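PDB 1TLG: polyandrocarpa lectin from Polyandrocarpa misakiensis, which binds galactose through a calcium ion as a homodimeric C-type lectin and has a role in the animal's defence against microorganisms. Local coordinates for residues G50-V55 with I99-N104; P84-N89 with L106-C111; L28-M33 with L68-V73. One frame throughout, in Å; residues are numbered along the deposited sequence.

Contact 1: G50-V55 with I99-N104; sequences GHDYWV and IWSKYN. With ZN (zinc ion), chain F; GAL (beta-D-galactopyranose), chain C.
Tyr53 and Ile99 form an antiparallel, hydrogen-bonded pair between strands 53-55 and 96-100, their CA atoms 5.1 Å apart, and the two segments keep about this CA spacing as far as His51 and Ser101. This is part of the small antiparallel sheet of the C-type lectin domain, in which 53-55 is an edge strand and 96-100 the middle one. Ile99 N gives the shorter bond, to Tyr53 O at 2.7 Å, while Tyr53 N reaches Ile99 O in the carbonyl plane, on a lone pair.

On the face that carries Tyr53 and Ile99, their CB atoms touch at 4.4 Å, while the tyrosine ring runs on away from Ile99. Further along, Val55 CG1 lies 3.8 Å from Ile99 CG1, the two side chains crossing at about a right angle, and Ile118 packs against the same isoleucine.

Trp100 points the other way. Its chi1 of -174° sets CG beside the carbonyl carbon, and the indole lies between Lys102 CB, over the centre of one face, and galactose C6, over the other face toward the rim, as in galactose-binding relatives whose sugar packs on an aromatic ring. At the far end of 50-55, His51 NE2 binds a zinc ion at 2.2 Å.

Past the strand pair, the link is made by a side chain, Asp52 OD1. Ser101 N comes to it nearly head-on at 3.0 Å, with an N-H...O angle of 170°, and Ser101 OG donates from the opposite face of the carboxylate plane. The same OD1 sits at the edge of the Trp100 ring, 3.6 Å from CD1.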
loop_
_atom_site.group_PDB
_atom_site.type_symbol
_atom_site.label_atom_id
_atom_site.label_comp_id
_atom_site.label_asym_id
_atom_site.label_seq_id
_atom_site.Cartn_x
_atom_site.Cartn_y
_atom_site.Cartn_z
ATOM N N GLY A 50 -12.341 3.832 -1.103
ATOM C CA GLY A 50 -13.340 4.868 -1.034
ATOM C C GLY A 50 -13.424 5.561 0.318
ATOM O O GLY A 50 -14.506 6.024 0.698
ATOM N N HIS A 51 -12.325 5.649 1.048
ATOM C CA HIS A 51 -12.302 6.313 2.343
ATOM C C HIS A 51 -11.299 7.454 2.400
ATOM O O HIS A 51 -10.408 7.564 1.551
ATOM C CB HIS A 51 -11.956 5.321 3.457
ATOM C CG HIS A 51 -13.196 4.671 3.988
ATOM N ND1 HIS A 51 -14.129 5.375 4.719
ATOM C CD2 HIS A 51 -13.645 3.389 3.885
ATOM C CE1 HIS A 51 -15.113 4.556 5.049
ATOM N NE2 HIS A 51 -14.845 3.364 4.558
ATOM N N ASP A 52 -11.456 8.289 3.424
ATOM C CA ASP A 52 -10.560 9.411 3.657
ATOM C C ASP A 52 -9.257 8.910 4.285
ATOM O O ASP A 52 -9.281 8.051 5.165
ATOM C CB ASP A 52 -11.150 10.444 4.630
ATOM C CG ASP A 52 -12.421 11.082 4.131
ATOM O OD1 ASP A 52 -12.754 10.943 2.931
ATOM O OD2 ASP A 52 -13.129 11.724 4.944
ATOM N N TYR A 53 -8.150 9.527 3.900
ATOM C CA TYR A 53 -6.848 9.197 4.441
ATOM C C TYR A 53 -6.032 10.475 4.676
ATOM O O TYR A 53 -6.125 11.422 3.896
ATOM C CB TYR A 53 -6.015 8.369 3.463
ATOM C CG TYR A 53 -6.415 6.944 3.201
ATOM C CD1 TYR A 53 -7.519 6.642 2.418
ATOM C CD2 TYR A 53 -5.661 5.887 3.720
ATOM C CE1 TYR A 53 -7.868 5.332 2.159
ATOM C CE2 TYR A 53 -6.014 4.573 3.464
ATOM C CZ TYR A 53 -7.122 4.303 2.691
ATOM O OH TYR A 53 -7.489 3.006 2.434
ATOM N N TRP A 54 -5.205 10.463 5.713
ATOM C CA TRP A 54 -4.330 11.611 5.921
ATOM C C TRP A 54 -3.141 11.534 4.964
ATOM O O TRP A 54 -2.761 10.458 4.512
ATOM C CB TRP A 54 -3.739 11.581 7.322
ATOM C CG TRP A 54 -4.717 11.948 8.398
ATOM C CD1 TRP A 54 -5.170 11.169 9.421
ATOM C CD2 TRP A 54 -5.368 13.223 8.531
ATOM N NE1 TRP A 54 -6.052 11.896 10.192
ATOM C CE2 TRP A 54 -6.195 13.148 9.668
ATOM C CE3 TRP A 54 -5.323 14.415 7.804
ATOM C CZ2 TRP A 54 -6.974 14.228 10.099
ATOM C CZ3 TRP A 54 -6.094 15.480 8.223
ATOM C CH2 TRP A 54 -6.904 15.389 9.368
ATOM N N VAL A 55 -2.503 12.660 4.753
ATOM C CA VAL A 55 -1.258 12.804 4.029
ATOM C C VAL A 55 -0.436 13.788 4.881
ATOM O O VAL A 55 -1.004 14.460 5.748
ATOM C CB VAL A 55 -1.326 13.238 2.574
ATOM C CG1 VAL A 55 -2.184 12.264 1.762
ATOM C CG2 VAL A 55 -1.867 14.647 2.366
ATOM N N ILE A 99 -6.646 12.918 1.759
ATOM C CA ILE A 99 -7.148 12.435 0.478
ATOM C C ILE A 99 -8.647 12.251 0.771
ATOM O O ILE A 99 -9.039 11.380 1.538
ATOM C CB ILE A 99 -6.543 11.102 0.034
ATOM C CG1 ILE A 99 -5.101 11.281 -0.460
ATOM C CG2 ILE A 99 -7.395 10.419 -1.019
ATOM C CD1 ILE A 99 -4.369 9.965 -0.626
ATOM N N TRP A 100 -9.455 13.114 0.191
ATOM C CA TRP A 100 -10.899 13.096 0.416
ATOM C C TRP A 100 -11.616 12.150 -0.542
ATOM O O TRP A 100 -11.517 12.310 -1.752
ATOM C CB TRP A 100 -11.401 14.527 0.269
ATOM C CG TRP A 100 -12.836 14.775 0.593
ATOM C CD1 TRP A 100 -13.669 14.025 1.374
ATOM C CD2 TRP A 100 -13.606 15.910 0.173
ATOM N NE1 TRP A 100 -14.911 14.611 1.453
ATOM C CE2 TRP A 100 -14.893 15.772 0.719
ATOM C CE3 TRP A 100 -13.338 17.022 -0.630
ATOM C CZ2 TRP A 100 -15.900 16.709 0.496
ATOM C CZ3 TRP A 100 -14.343 17.949 -0.840
ATOM C CH2 TRP A 100 -15.622 17.794 -0.278
ATOM N N SER A 101 -12.321 11.177 0.003
ATOM C CA SER A 101 -13.048 10.173 -0.737
ATOM C C SER A 101 -14.035 10.792 -1.713
ATOM O O SER A 101 -14.353 10.181 -2.737
ATOM C CB SER A 101 -13.749 9.181 0.193
ATOM O OG SER A 101 -14.724 9.762 1.041
ATOM N N LYS A 102 -14.493 12.022 -1.440
ATOM C CA LYS A 102 -15.436 12.637 -2.373
ATOM C C LYS A 102 -14.852 12.689 -3.786
ATOM O O LYS A 102 -15.554 12.457 -4.778
ATOM C CB LYS A 102 -15.889 14.036 -1.964
ATOM C CG LYS A 102 -16.951 14.565 -2.927
ATOM C CD LYS A 102 -17.583 15.863 -2.448
ATOM C CE LYS A 102 -18.421 16.466 -3.572
ATOM N NZ LYS A 102 -19.454 17.415 -3.055
ATOM N N TYR A 103 -13.579 13.023 -3.879
ATOM C CA TYR A 103 -12.905 13.120 -5.162
ATOM C C TYR A 103 -11.640 12.265 -5.266
ATOM O O TYR A 103 -11.076 12.224 -6.362
ATOM C CB TYR A 103 -12.431 14.559 -5.396
ATOM C CG TYR A 103 -13.554 15.570 -5.444
ATOM C CD1 TYR A 103 -14.290 15.764 -6.607
ATOM C CD2 TYR A 103 -13.864 16.323 -4.323
ATOM C CE1 TYR A 103 -15.307 16.702 -6.650
ATOM C CE2 TYR A 103 -14.879 17.267 -4.358
ATOM C CZ TYR A 103 -15.591 17.453 -5.526
ATOM O OH TYR A 103 -16.606 18.380 -5.568
ATOM N N ASN A 104 -11.218 11.681 -4.162
ATOM C CA ASN A 104 -9.979 10.906 -4.151
ATOM C C ASN A 104 -8.845 11.847 -4.558
ATOM O O ASN A 104 -7.926 11.499 -5.291
ATOM C CB ASN A 104 -10.016 9.659 -5.019
ATOM C CG ASN A 104 -8.936 8.661 -4.660
ATOM O OD1 ASN A 104 -8.287 8.063 -5.535
ATOM N ND2 ASN A 104 -8.717 8.478 -3.365
HETATM ZN ZN ZN F . -15.848 1.627 5.383
HETATM C C1 GAL C . -16.395 20.549 4.197
HETATM C C2 GAL C . -15.526 21.605 3.509
HETATM C C3 GAL C . -14.811 20.982 2.327
HETATM C C4 GAL C . -14.050 19.673 2.701
HETATM C C5 GAL C . -15.011 18.712 3.438
HETATM C C6 GAL C . -14.396 17.390 3.934
HETATM O O1 GAL C . -16.938 21.093 5.344
HETATM O O2 GAL C . -16.371 22.643 3.002
HETATM O O3 GAL C . -13.924 21.929 1.851
HETATM O O4 GAL C . -12.919 20.039 3.432
HETATM O O5 GAL C . -15.614 19.405 4.564
HETATM O O6 GAL C . -15.416 16.560 4.469
#

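Contact 2: P84-N89 with L106-C111; sequences PNEPSN and LDDVGC. With CA (calcium ion), chain D; GAL (beta-D-galactopyranose), chain C.
Glu86 reaches from the loop 84-89 to strand 105-109, where its carboxylate meets those of Asp107 and Asp108 around a calcium ion. Its CB lies 3.9 Å from Asp107 OD1, and CG comes closer to the same oxygen. The chain then bends at chi2 (-71°), which brings the carboxylate to the ion, its plane perpendicular to that of Asp107. CD lies 3.0 Å from Asp107 OD1 and is also near galactose O3. OE1 binds the calcium at 2.2 Å and also accepts a bond from Ser88 OG, which arrives from above the carboxylate plane. OE2 passes beside the metal to galactose O3, only 2.5 Å away.

Asp107 divides its oxygens in the same way: OD1 goes to the metal, and OD2 lies 2.6 Å from galactose O4 while Gln98 NE2 holds it from strand 96-100. Asp108 contributes both its carbonyl O and OD1. Two backbone amides fix its carboxylate: Ser88 N bonds to OD1, and Pro87 CB packs against CG. The second amide, Asn89 N, meets the syn lone pair of Asp108 OD2 at 2.9 Å. Asn89 OD1 adds another calcium ligand at 2.4 Å. The crowded acidic oxygens are thus bridged by the cation, which probably offsets their mutual repulsion.

The cis peptide bond between Glu86 and Pro87 belongs to the long loop of the C-type lectin fold. With galactose O3 and O4 completing the coordination, this is the classical calcium-dependent sugar site of the family.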
loop_
_atom_site.group_PDB
_atom_site.type_symbol
_atom_site.label_atom_id
_atom_site.label_comp_id
_atom_site.label_asym_id
_atom_site.label_seq_id
_atom_site.Cartn_x
_atom_site.Cartn_y
_atom_site.Cartn_z
ATOM N N PRO A 84 -11.378 19.609 -6.532
ATOM C CA PRO A 84 -12.012 20.783 -7.093
ATOM C C PRO A 84 -12.472 21.728 -5.988
ATOM O O PRO A 84 -13.076 21.299 -5.004
ATOM C CB PRO A 84 -13.208 20.240 -7.864
ATOM C CG PRO A 84 -12.892 18.803 -8.111
ATOM C CD PRO A 84 -12.068 18.360 -6.930
ATOM N N ASN A 85 -12.169 23.008 -6.160
ATOM C CA ASN A 85 -12.572 24.041 -5.217
ATOM C C ASN A 85 -11.961 23.876 -3.830
ATOM O O ASN A 85 -12.609 24.237 -2.839
ATOM C CB ASN A 85 -14.096 24.106 -5.089
ATOM C CG ASN A 85 -14.834 24.381 -6.378
ATOM O OD1 ASN A 85 -15.831 23.742 -6.724
ATOM N ND2 ASN A 85 -14.382 25.371 -7.145
ATOM N N GLU A 86 -10.732 23.371 -3.743
ATOM C CA GLU A 86 -10.051 23.248 -2.445
ATOM C C GLU A 86 -8.625 23.704 -2.734
ATOM O O GLU A 86 -8.203 23.587 -3.889
ATOM C CB GLU A 86 -10.144 21.818 -1.936
ATOM C CG GLU A 86 -11.541 21.249 -1.766
ATOM C CD GLU A 86 -12.311 21.860 -0.611
ATOM O OE1 GLU A 86 -11.719 22.390 0.357
ATOM O OE2 GLU A 86 -13.559 21.787 -0.658
ATOM N N PRO A 87 -7.889 24.218 -1.774
ATOM C CA PRO A 87 -8.346 24.387 -0.411
ATOM C C PRO A 87 -9.357 25.515 -0.266
ATOM O O PRO A 87 -9.296 26.479 -1.032
ATOM C CB PRO A 87 -7.065 24.729 0.343
ATOM C CG PRO A 87 -6.214 25.418 -0.666
ATOM C CD PRO A 87 -6.501 24.716 -1.965
ATOM N N SER A 88 -10.265 25.391 0.697
ATOM C CA SER A 88 -11.308 26.383 0.864
ATOM C C SER A 88 -11.677 26.643 2.316
ATOM O O SER A 88 -12.521 27.514 2.522
ATOM C CB SER A 88 -12.560 25.875 0.118
ATOM O OG SER A 88 -13.069 24.746 0.824
ATOM N N ASN A 89 -11.103 25.937 3.283
ATOM C CA ASN A 89 -11.495 26.172 4.679
ATOM C C ASN A 89 -10.983 27.531 5.130
ATOM O O ASN A 89 -10.062 28.083 4.521
ATOM C CB ASN A 89 -10.976 25.046 5.575
ATOM C CG ASN A 89 -11.725 23.742 5.387
ATOM O OD1 ASN A 89 -12.060 23.407 4.247
ATOM N ND2 ASN A 89 -11.975 23.023 6.484
ATOM N N LEU A 106 -6.718 15.711 -2.931
ATOM C CA LEU A 106 -6.367 16.406 -1.700
ATOM C C LEU A 106 -7.394 17.431 -1.252
ATOM O O LEU A 106 -8.090 18.038 -2.065
ATOM C CB LEU A 106 -4.997 17.076 -1.800
ATOM C CG LEU A 106 -3.807 16.154 -2.070
ATOM C CD1 LEU A 106 -2.520 16.971 -2.008
ATOM C CD2 LEU A 106 -3.753 14.977 -1.104
ATOM N N ASP A 107 -7.461 17.628 0.064
ATOM C CA ASP A 107 -8.432 18.562 0.631
ATOM C C ASP A 107 -7.932 19.099 1.965
ATOM O O ASP A 107 -7.218 18.363 2.637
ATOM C CB ASP A 107 -9.787 17.855 0.798
ATOM C CG ASP A 107 -10.771 18.670 1.628
ATOM O OD1 ASP A 107 -11.003 19.843 1.256
ATOM O OD2 ASP A 107 -11.294 18.175 2.647
ATOM N N ASP A 108 -8.309 20.321 2.335
ATOM C CA ASP A 108 -7.903 20.883 3.627
ATOM C C ASP A 108 -9.009 20.725 4.668
ATOM O O ASP A 108 -10.174 21.023 4.393
ATOM C CB ASP A 108 -7.530 22.349 3.471
ATOM C CG ASP A 108 -8.665 23.252 3.024
ATOM O OD1 ASP A 108 -9.524 22.866 2.209
ATOM O OD2 ASP A 108 -8.698 24.414 3.505
ATOM N N VAL A 109 -8.678 20.267 5.862
ATOM C CA VAL A 109 -9.632 20.026 6.927
ATOM C C VAL A 109 -9.084 20.406 8.298
ATOM O O VAL A 109 -7.895 20.689 8.432
ATOM C CB VAL A 109 -9.938 18.512 7.038
ATOM C CG1 VAL A 109 -10.726 18.019 5.846
ATOM C CG2 VAL A 109 -8.627 17.739 7.170
ATOM N N GLY A 110 -9.949 20.338 9.301
ATOM C CA GLY A 110 -9.491 20.564 10.683
ATOM C C GLY A 110 -8.658 19.305 10.980
ATOM O O GLY A 110 -8.817 18.291 10.287
ATOM N N CYS A 111 -7.785 19.359 11.972
ATOM C CA CYS A 111 -6.926 18.199 12.219
ATOM C C CYS A 111 -7.475 17.194 13.207
ATOM O O CYS A 111 -6.774 16.242 13.562
ATOM C CB CYS A 111 -5.559 18.802 12.602
ATOM S SG CYS A 111 -5.000 20.067 11.405
HETATM CA CA CA D . -11.541 21.846 2.444
HETATM C C1 GAL C . -16.395 20.549 4.197
HETATM C C2 GAL C . -15.526 21.605 3.509
HETATM C C3 GAL C . -14.811 20.982 2.327
HETATM C C4 GAL C . -14.050 19.673 2.701
HETATM C C5 GAL C . -15.011 18.712 3.438
HETATM C C6 GAL C . -14.396 17.390 3.934
HETATM O O1 GAL C . -16.938 21.093 5.344
HETATM O O2 GAL C . -16.371 22.643 3.002
HETATM O O3 GAL C . -13.924 21.929 1.851
HETATM O O4 GAL C . -12.919 20.039 3.432
HETATM O O5 GAL C . -15.614 19.405 4.564
HETATM O O6 GAL C . -15.416 16.560 4.469
#

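Contact 3: L28-M33 with L68-V73; sequences LVSSAM and LWNDGV
Trp69 meets Ser30 and Met33 in the close-packed half of this contact. The indole enters with its benzo ring foremost: CE3 lies 3.6 Å from both CA and CB of Ser30, and CH2 is equally near Met33 CB. Met33 lies across the indole at about a right angle, its CB approaching obliquely; bends at chi2 and chi3 carry the sulfur end away. Ser30 O is above one face of the ring, 4.1 Å from its plane and offset toward the rim. That oxygen also accepts the backbone N of Met33, which closes a turn on the way to helix 36-49. Arg34 makes a cation-pi contact with the same indole.

In the C-type lectin domain this joins the segment after the short strand 27-28 to the two-stranded antiparallel sheet of 57-58 and 68-69; the type I turn from Trp69 to Gly72 leads out of the second strand. Glu120 of strand 115-122 accepts hydrogen bonds from Ser30 N, Ala32 N and Ser31 OG.

Toward solvent the fit is looser. Asn70, at the exposed turn, brings ND2 to 3.4 Å from Leu28 CB and 3.0 Å from Leu28 O, but the angle at the latter is too poor for a hydrogen bond. Asp71 also faces 28-33, yet its carboxylate is committed elsewhere, in a salt bridge to Arg34. Its nearest approach to Ser31 is the 3.9 Å between OD2 and CB.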
loop_
_atom_site.group_PDB
_atom_site.type_symbol
_atom_site.label_atom_id
_atom_site.label_comp_id
_atom_site.label_asym_id
_atom_site.label_seq_id
_atom_site.Cartn_x
_atom_site.Cartn_y
_atom_site.Cartn_z
ATOM N N LEU A 28 4.575 10.299 7.560
ATOM C CA LEU A 28 3.248 10.446 6.929
ATOM C C LEU A 28 3.523 10.700 5.450
ATOM O O LEU A 28 4.468 11.434 5.143
ATOM C CB LEU A 28 2.482 11.539 7.626
ATOM C CG LEU A 28 1.009 11.453 7.959
ATOM C CD1 LEU A 28 0.593 10.106 8.530
ATOM C CD2 LEU A 28 0.680 12.540 8.998
ATOM N N VAL A 29 2.791 10.073 4.544
ATOM C CA VAL A 29 3.110 10.173 3.120
ATOM C C VAL A 29 3.309 11.606 2.664
ATOM O O VAL A 29 2.516 12.496 2.985
ATOM C CB VAL A 29 2.062 9.437 2.263
ATOM C CG1 VAL A 29 0.766 10.220 2.142
ATOM C CG2 VAL A 29 2.625 9.095 0.879
ATOM N N SER A 30 4.366 11.855 1.883
ATOM C CA SER A 30 4.634 13.214 1.418
ATOM C C SER A 30 5.407 13.228 0.118
ATOM O O SER A 30 4.814 13.492 -0.929
ATOM C CB SER A 30 5.381 14.012 2.500
ATOM O OG SER A 30 6.573 13.330 2.851
ATOM N N SER A 31 6.711 12.940 0.144
ATOM C CA SER A 31 7.465 12.964 -1.118
ATOM C C SER A 31 6.891 11.969 -2.109
ATOM O O SER A 31 6.956 12.219 -3.319
ATOM C CB SER A 31 8.952 12.692 -0.903
ATOM O OG SER A 31 9.212 11.324 -0.686
ATOM N N ALA A 32 6.326 10.859 -1.642
ATOM C CA ALA A 32 5.758 9.913 -2.613
ATOM C C ALA A 32 4.550 10.539 -3.296
ATOM O O ALA A 32 4.239 10.170 -4.441
ATOM C CB ALA A 32 5.454 8.570 -1.976
ATOM N N MET A 33 3.867 11.490 -2.646
ATOM C CA MET A 33 2.719 12.122 -3.310
ATOM C C MET A 33 3.155 13.038 -4.455
ATOM O O MET A 33 2.339 13.417 -5.300
ATOM C CB MET A 33 1.862 12.948 -2.345
ATOM C CG MET A 33 1.124 12.169 -1.267
ATOM S SD MET A 33 -0.010 10.941 -1.893
ATOM C CE MET A 33 -1.482 11.834 -2.354
ATOM N N LEU A 68 2.620 23.089 3.749
ATOM C CA LEU A 68 3.918 22.443 3.638
ATOM C C LEU A 68 3.808 20.922 3.862
ATOM O O LEU A 68 3.136 20.463 4.788
ATOM C CB LEU A 68 4.916 22.931 4.689
ATOM C CG LEU A 68 5.322 24.397 4.751
ATOM C CD1 LEU A 68 6.135 24.665 6.011
ATOM C CD2 LEU A 68 6.129 24.812 3.521
ATOM N N TRP A 69 4.558 20.168 3.073
ATOM C CA TRP A 69 4.694 18.724 3.256
ATOM C C TRP A 69 5.597 18.514 4.471
ATOM O O TRP A 69 6.379 19.439 4.760
ATOM C CB TRP A 69 5.331 18.107 2.020
ATOM C CG TRP A 69 4.446 18.051 0.813
ATOM C CD1 TRP A 69 4.562 18.786 -0.328
ATOM C CD2 TRP A 69 3.310 17.194 0.622
ATOM N NE1 TRP A 69 3.568 18.458 -1.221
ATOM C CE2 TRP A 69 2.785 17.475 -0.655
ATOM C CE3 TRP A 69 2.694 16.216 1.410
ATOM C CZ2 TRP A 69 1.670 16.818 -1.172
ATOM C CZ3 TRP A 69 1.580 15.571 0.898
ATOM C CH2 TRP A 69 1.091 15.867 -0.376
ATOM N N ASN A 70 5.498 17.412 5.196
ATOM C CA ASN A 70 6.292 17.211 6.393
ATOM C C ASN A 70 7.801 17.314 6.137
ATOM O O ASN A 70 8.560 17.298 7.114
ATOM C CB ASN A 70 6.112 15.851 7.054
ATOM C CG ASN A 70 4.761 15.226 7.185
ATOM O OD1 ASN A 70 3.779 15.820 7.640
ATOM N ND2 ASN A 70 4.710 13.952 6.775
ATOM N N ASP A 71 8.237 17.267 4.885
ATOM C CA ASP A 71 9.678 17.300 4.636
ATOM C C ASP A 71 10.165 18.676 4.209
ATOM O O ASP A 71 11.265 18.796 3.661
ATOM C CB ASP A 71 10.080 16.236 3.612
ATOM C CG ASP A 71 9.386 16.418 2.279
ATOM O OD1 ASP A 71 8.406 17.191 2.186
ATOM O OD2 ASP A 71 9.837 15.779 1.298
ATOM N N GLY A 72 9.378 19.716 4.439
ATOM C CA GLY A 72 9.763 21.074 4.123
ATOM C C GLY A 72 9.359 21.592 2.765
ATOM O O GLY A 72 9.402 22.808 2.520
ATOM N N VAL A 73 8.998 20.709 1.847
ATOM C CA VAL A 73 8.592 21.100 0.503
ATOM C C VAL A 73 7.167 21.650 0.506
ATOM O O VAL A 73 6.234 21.192 1.174
ATOM C CB VAL A 73 8.733 19.930 -0.486
ATOM C CG1 VAL A 73 8.345 20.313 -1.909
ATOM C CG2 VAL A 73 10.167 19.405 -0.481
#

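How the contacts relate
All three contacts lie within one C-type lectin domain. Contacts 1 and 2 have centres 11 Å apart and share the sheet in which strand 96-100 lies between 53-55 and 105-109; both touch galactose, so the sheet and the calcium loop together form the sugar site. Contact 3 is about 17 Å from the centre of each. Its segments alternate along the chain with those of contact 1, as do those of contact 1 with contact 2, whereas contact 3 closes before contact 2 opens. A common apolar core connects them: Met33 CE lies 3.8 Å from Ile99 CD1 and 4.1 Å from Leu106 CD2, and Trp69 touches Val55 and Leu106.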